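Local coordinates for protein jasmonate-induced oxygenase 2 (Arabidopsis thaliana, PDB 6LSV) that oxidises the plant defence hormone jasmonate to 12-hydroxyjasmonate, using iron, molecular oxygen and 2-oxoglutarate, in the jasmonate signalling pathway, at residues G177-V182 and G231-L236; S184-L189 and S277-V282. All coordinates share one frame; numbering follows the deposited sequence.

Contact 1 of 2, residues G177-V182 and G231-L236. With AKG (2-oxoglutaric acid), chain C.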
loop_
_atom_site.group_PDB
_atom_site.type_symbol
_atom_site.label_atom_id
_atom_site.label_comp_id
_atom_site.label_asym_id
_atom_site.label_seq_id
_atom_site.Cartn_x
_atom_site.Cartn_y
_atom_site.Cartn_z
ATOM N N GLY A 177 -6.834 12.189 -7.648
ATOM C CA GLY A 177 -7.873 12.572 -8.591
ATOM C C GLY A 177 -7.325 12.857 -9.975
ATOM O O GLY A 177 -7.926 12.476 -10.983
ATOM N N ARG A 178 -6.168 13.518 -10.041
ATOM C CA ARG A 178 -5.525 13.770 -11.327
ATOM C C ARG A 178 -5.014 12.477 -11.953
ATOM O O ARG A 178 -5.120 12.286 -13.170
ATOM C CB ARG A 178 -4.383 14.774 -11.151
ATOM C CG ARG A 178 -4.864 16.224 -11.051
ATOM C CD ARG A 178 -4.278 16.954 -9.850
ATOM N NE ARG A 178 -4.619 18.378 -9.862
ATOM C CZ ARG A 178 -5.765 18.885 -9.407
ATOM N NH1 ARG A 178 -6.687 18.087 -8.881
ATOM N NH2 ARG A 178 -5.985 20.193 -9.470
ATOM N N ILE A 179 -4.451 11.578 -11.141
ATOM C CA ILE A 179 -3.966 10.300 -11.655
ATOM C C ILE A 179 -5.127 9.452 -12.160
ATOM O O ILE A 179 -5.004 8.729 -13.157
ATOM C CB ILE A 179 -3.154 9.566 -10.571
ATOM C CG1 ILE A 179 -1.857 10.313 -10.267
ATOM C CG2 ILE A 179 -2.868 8.130 -10.995
ATOM C CD1 ILE A 179 -1.026 9.659 -9.173
ATOM N N MET A 180 -6.276 9.525 -11.478
ATOM C CA MET A 180 -7.456 8.798 -11.934
ATOM C C MET A 180 -7.862 9.221 -13.337
ATOM O O MET A 180 -8.346 8.395 -14.120
ATOM C CB MET A 180 -8.612 9.017 -10.959
ATOM C CG MET A 180 -8.395 8.389 -9.594
ATOM S SD MET A 180 -8.841 6.650 -9.558
ATOM C CE MET A 180 -10.605 6.809 -9.298
ATOM N N ARG A 181 -7.661 10.498 -13.675
ATOM C CA ARG A 181 -8.044 10.985 -14.995
ATOM C C ARG A 181 -7.133 10.425 -16.080
ATOM O O ARG A 181 -7.585 10.155 -17.199
ATOM C CB ARG A 181 -8.032 12.514 -15.014
ATOM C CG ARG A 181 -9.000 13.145 -14.028
ATOM C CD ARG A 181 -9.446 14.521 -14.484
ATOM N NE ARG A 181 -8.319 15.428 -14.672
ATOM C CZ ARG A 181 -7.828 16.214 -13.717
ATOM N NH1 ARG A 181 -8.363 16.202 -12.501
ATOM N NH2 ARG A 181 -6.798 17.011 -13.976
ATOM N N VAL A 182 -5.849 10.243 -15.771
ATOM C CA VAL A 182 -4.946 9.636 -16.745
ATOM C C VAL A 182 -5.252 8.149 -16.898
ATOM O O VAL A 182 -5.252 7.615 -18.015
ATOM C CB VAL A 182 -3.481 9.884 -16.344
ATOM C CG1 VAL A 182 -2.534 9.145 -17.282
ATOM C CG2 VAL A 182 -3.176 11.378 -16.343
ATOM N N GLY A 231 -7.194 -2.232 -2.463
ATOM C CA GLY A 231 -8.000 -1.091 -2.842
ATOM C C GLY A 231 -7.801 -0.659 -4.280
ATOM O O GLY A 231 -7.382 -1.433 -5.145
ATOM N N GLY A 232 -8.110 0.614 -4.530
ATOM C CA GLY A 232 -8.070 1.173 -5.867
ATOM C C GLY A 232 -6.669 1.422 -6.381
ATOM O O GLY A 232 -6.195 0.712 -7.273
ATOM N N MET A 233 -6.000 2.441 -5.847
ATOM C CA MET A 233 -4.600 2.679 -6.156
ATOM C C MET A 233 -3.869 3.071 -4.883
ATOM O O MET A 233 -4.464 3.602 -3.940
ATOM C CB MET A 233 -4.407 3.772 -7.219
ATOM C CG MET A 233 -5.221 5.032 -6.999
ATOM S SD MET A 233 -4.747 6.352 -8.136
ATOM C CE MET A 233 -3.163 6.834 -7.455
ATOM N N THR A 234 -2.570 2.793 -4.861
ATOM C CA THR A 234 -1.704 3.164 -3.754
ATOM C C THR A 234 -0.692 4.195 -4.230
ATOM O O THR A 234 -0.065 4.019 -5.279
ATOM C CB THR A 234 -0.975 1.944 -3.182
ATOM O OG1 THR A 234 -1.926 0.923 -2.854
ATOM C CG2 THR A 234 -0.194 2.324 -1.928
ATOM N N ILE A 235 -0.552 5.272 -3.468
ATOM C CA ILE A 235 0.531 6.227 -3.658
ATOM C C ILE A 235 1.553 5.939 -2.568
ATOM O O ILE A 235 1.290 6.158 -1.380
ATOM C CB ILE A 235 0.031 7.679 -3.620
ATOM C CG1 ILE A 235 -0.943 7.929 -4.774
ATOM C CG2 ILE A 235 1.196 8.654 -3.726
ATOM C CD1 ILE A 235 -1.565 9.301 -4.764
ATOM N N LEU A 236 2.712 5.423 -2.968
ATOM C CA LEU A 236 3.722 4.916 -2.051
ATOM C C LEU A 236 4.897 5.881 -1.994
ATOM O O LEU A 236 5.459 6.246 -3.034
ATOM C CB LEU A 236 4.194 3.527 -2.494
ATOM C CG LEU A 236 5.295 2.782 -1.733
ATOM C CD1 LEU A 236 4.931 2.598 -0.269
ATOM C CD2 LEU A 236 5.551 1.431 -2.391
HETATM C C1 AKG C . 2.795 -1.253 1.466
HETATM O O1 AKG C . 1.985 -0.944 0.558
HETATM O O2 AKG C . 2.387 -1.326 2.658
HETATM C C2 AKG C . 4.253 -1.559 1.104
HETATM O O5 AKG C . 4.480 -2.473 0.384
HETATM C C3 AKG C . 5.422 -0.723 1.643
HETATM C C4 AKG C . 6.496 -0.601 0.558
HETATM C C5 AKG C . 7.838 -0.176 1.156
HETATM O O3 AKG C . 8.667 0.486 0.478
HETATM O O4 AKG C . 8.115 -0.495 2.339
#

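Contact 2 of 2, residues S184-L189 and S277-V282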
loop_
_atom_site.group_PDB
_atom_site.type_symbol
_atom_site.label_atom_id
_atom_site.label_comp_id
_atom_site.label_asym_id
_atom_site.label_seq_id
_atom_site.Cartn_x
_atom_site.Cartn_y
_atom_site.Cartn_z
ATOM N N SER A 184 -8.128 6.634 -16.493
ATOM C CA SER A 184 -9.364 6.510 -17.262
ATOM C C SER A 184 -9.118 6.755 -18.745
ATOM O O SER A 184 -9.531 5.962 -19.599
ATOM C CB SER A 184 -10.409 7.508 -16.757
ATOM O OG SER A 184 -10.760 7.280 -15.407
ATOM N N THR A 185 -8.481 7.883 -19.069
ATOM C CA THR A 185 -8.258 8.253 -20.460
ATOM C C THR A 185 -7.466 7.179 -21.194
ATOM O O THR A 185 -7.789 6.830 -22.335
ATOM C CB THR A 185 -7.532 9.593 -20.506
ATOM O OG1 THR A 185 -8.437 10.633 -20.121
ATOM C CG2 THR A 185 -6.996 9.871 -21.893
ATOM N N ASN A 186 -6.440 6.624 -20.546
ATOM C CA ASN A 186 -5.622 5.608 -21.193
ATOM C C ASN A 186 -6.424 4.369 -21.573
ATOM O O ASN A 186 -5.974 3.592 -22.419
ATOM C CB ASN A 186 -4.448 5.229 -20.289
ATOM C CG ASN A 186 -3.218 6.076 -20.550
ATOM O OD1 ASN A 186 -2.797 6.237 -21.694
ATOM N ND2 ASN A 186 -2.642 6.630 -19.490
ATOM N N LEU A 187 -7.595 4.165 -20.976
ATOM C CA LEU A 187 -8.487 3.089 -21.377
ATOM C C LEU A 187 -9.513 3.539 -22.407
ATOM O O LEU A 187 -10.465 2.800 -22.680
ATOM C CB LEU A 187 -9.202 2.501 -20.154
ATOM C CG LEU A 187 -8.345 1.706 -19.163
ATOM C CD1 LEU A 187 -9.171 1.208 -17.983
ATOM C CD2 LEU A 187 -7.640 0.550 -19.857
ATOM N N GLY A 188 -9.344 4.729 -22.980
ATOM C CA GLY A 188 -10.300 5.236 -23.945
ATOM C C GLY A 188 -11.639 5.616 -23.358
ATOM O O GLY A 188 -12.640 5.639 -24.081
ATOM N N LEU A 189 -11.690 5.910 -22.063
ATOM C CA LEU A 189 -12.922 6.280 -21.384
ATOM C C LEU A 189 -12.975 7.785 -21.152
ATOM O O LEU A 189 -11.966 8.489 -21.259
ATOM C CB LEU A 189 -13.044 5.556 -20.040
ATOM C CG LEU A 189 -12.790 4.049 -19.994
ATOM C CD1 LEU A 189 -12.491 3.611 -18.569
ATOM C CD2 LEU A 189 -13.977 3.286 -20.544
ATOM N N SER A 277 -9.223 -6.459 -15.980
ATOM C CA SER A 277 -7.857 -6.979 -16.025
ATOM C C SER A 277 -6.997 -6.350 -17.116
ATOM O O SER A 277 -5.909 -6.865 -17.400
ATOM C CB SER A 277 -7.821 -8.504 -16.181
ATOM O OG SER A 277 -7.735 -9.148 -14.920
ATOM N N THR A 278 -7.434 -5.252 -17.737
ATOM C CA THR A 278 -6.541 -4.541 -18.647
ATOM C C THR A 278 -5.385 -3.910 -17.882
ATOM O O THR A 278 -4.227 -3.977 -18.313
ATOM C CB THR A 278 -7.305 -3.477 -19.437
ATOM O OG1 THR A 278 -8.445 -4.075 -20.069
ATOM C CG2 THR A 278 -6.402 -2.864 -20.498
ATOM N N TYR A 279 -5.683 -3.284 -16.747
ATOM C CA TYR A 279 -4.661 -2.890 -15.792
ATOM C C TYR A 279 -4.451 -4.026 -14.801
ATOM O O TYR A 279 -5.409 -4.673 -14.370
ATOM C CB TYR A 279 -5.065 -1.617 -15.046
ATOM C CG TYR A 279 -5.173 -0.383 -15.913
ATOM C CD1 TYR A 279 -4.496 -0.291 -17.118
ATOM C CD2 TYR A 279 -5.956 0.693 -15.518
ATOM C CE1 TYR A 279 -4.594 0.839 -17.907
ATOM C CE2 TYR A 279 -6.059 1.827 -16.298
ATOM C CZ TYR A 279 -5.377 1.893 -17.491
ATOM O OH TYR A 279 -5.483 3.019 -18.273
ATOM N N LYS A 280 -3.195 -4.275 -14.453
ATOM C CA LYS A 280 -2.847 -5.310 -13.492
ATOM C C LYS A 280 -2.381 -4.667 -12.197
ATOM O O LYS A 280 -1.673 -3.657 -12.217
ATOM C CB LYS A 280 -1.755 -6.229 -14.042
ATOM C CG LYS A 280 -2.179 -6.998 -15.282
ATOM C CD LYS A 280 -3.373 -7.898 -14.990
ATOM C CE LYS A 280 -3.709 -8.758 -16.194
ATOM N NZ LYS A 280 -2.493 -9.089 -16.986
ATOM N N SER A 281 -2.786 -5.242 -11.069
ATOM C CA SER A 281 -2.289 -4.774 -9.784
ATOM C C SER A 281 -0.902 -5.355 -9.537
ATOM O O SER A 281 -0.686 -6.559 -9.704
ATOM C CB SER A 281 -3.250 -5.154 -8.656
ATOM O OG SER A 281 -3.384 -6.560 -8.529
ATOM N N VAL A 282 0.043 -4.493 -9.161
ATOM C CA VAL A 282 1.409 -4.940 -8.915
ATOM C C VAL A 282 1.463 -5.775 -7.640
ATOM O O VAL A 282 0.767 -5.496 -6.654
ATOM C CB VAL A 282 2.364 -3.736 -8.832
ATOM C CG1 VAL A 282 1.955 -2.791 -7.700
ATOM C CG2 VAL A 282 3.801 -4.207 -8.649
#

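Contact 1 of 2, residues G177-V182 and G231-L236
M233 reaches across from the first residue of strand 233-237 to meet I179 and M180 on helix 161-186, and the contact is carried by these three side chains and I235. The local axes of helix and strand pass 10.8 Å apart at an angle of 126°, so the helix lies aslant over the sheet and long side chains must fill the interval. Followed outward, M233 sets off with CB directed at the helix. Its CG sits between the backbone N and the carbonyl carbon (chi1 47°), and CG and SD then run out in an extended line. SD is the first atom to arrive, lying 3.9 Å from I179 CG2 and 4.3 Å from M180 SD. A bend at chi3 (-73°) swings the terminal methyl across I179, and M233 CE settles 3.8 Å from I179 CG2 and 3.9 Å from I179 CD1, nestling against both branches of the isoleucine. Beyond it, I235 CD1 makes a looser approach to I179 CD1 at 4.5 Å, while I235 also packs on L172 and L175 of the same helix. Where the strand begins, two residues, G232 and M233, stand opposite the single residue Y301, a classic beta bulge, and Y301 in turn touches M180 and M233. The strand belongs to the double-stranded beta-helix core of the 2-oxoglutarate oxygenases, and T234 and L236, directed away from the helix, serve the active site: T234 OG1 is hydrogen-bonded to the iron ligand D229, and L236 CD1 lies 3.7 Å from C4 of 2-oxoglutarate. No hydrogen bond or charge pair crosses between 177-182 and 231-236; with all four touching residues buried, the chemistry implies that helix and strand are joined here by dispersion and exclusion of water.

Contact 2 of 2, residues S184-L189 and S277-V282
The backbones of 184-189 and 277-282 remain well apart, their nearest CA atoms, those of L187 and T278, being 8.3 Å from each other, and no hydrogen bond crosses between them. Side chains span the interval. L187 and Y279 approach from opposite directions, and the leucine lies over one face of the phenol ring: L187 CD2 stands 3.9 Å from the centroid of the Y279 ring and 30° off its normal, a CH-pi contact, and L187 CG sits 3.4 Å from Y279 CZ, toward the hydroxyl end. The other methyl, L187 CD1, lies on the same side but out past the rim, 3.6 Å from Y279 CE2. L187 presents them with CG beside its backbone N (chi1 -69°). N186 CB instead comes to the edge, near the ring plane, beside Y279 OH. This leucine stands where helix 161-186 runs out in a Schellman motif: L189 N bonds to S184 O at 3.3 Å and G188 N to T185 O at 2.7 Å, with G188 at positive phi (70°) as the C-prime residue. S184 O also accepts from L187 N. The Y279 hydroxyl is hydrogen-bonded to L183 O, tying the loop between helix 269-274 and strand 284-286 to the last turn of the helix. T278 CG2 adds a touch on L187 CD2 at 3.7 Å, while T278 OG1 is hydrogen-bonded to S275 O.

How the contacts relate
Both contacts draw on helix 161-186, contact 1 through its later turns and contact 2 through its C-terminal end, with centres 11 Å apart on the same side of the chain's centre. The centre of contact 1 is about 12 Å from the centre of the chain, and all its touching residues are buried; that of contact 2 is about 19 Å away, and the contact is only partly buried. The chemistry follows: sulfur and aliphatic groups meet above a core strand whose other face serves the 2-oxoglutarate site, whereas an aromatic ring with a hydrogen-bonded hydroxyl meets the helix end, away from the annotated sites. One joins helix to sheet, the other helix terminus to loop.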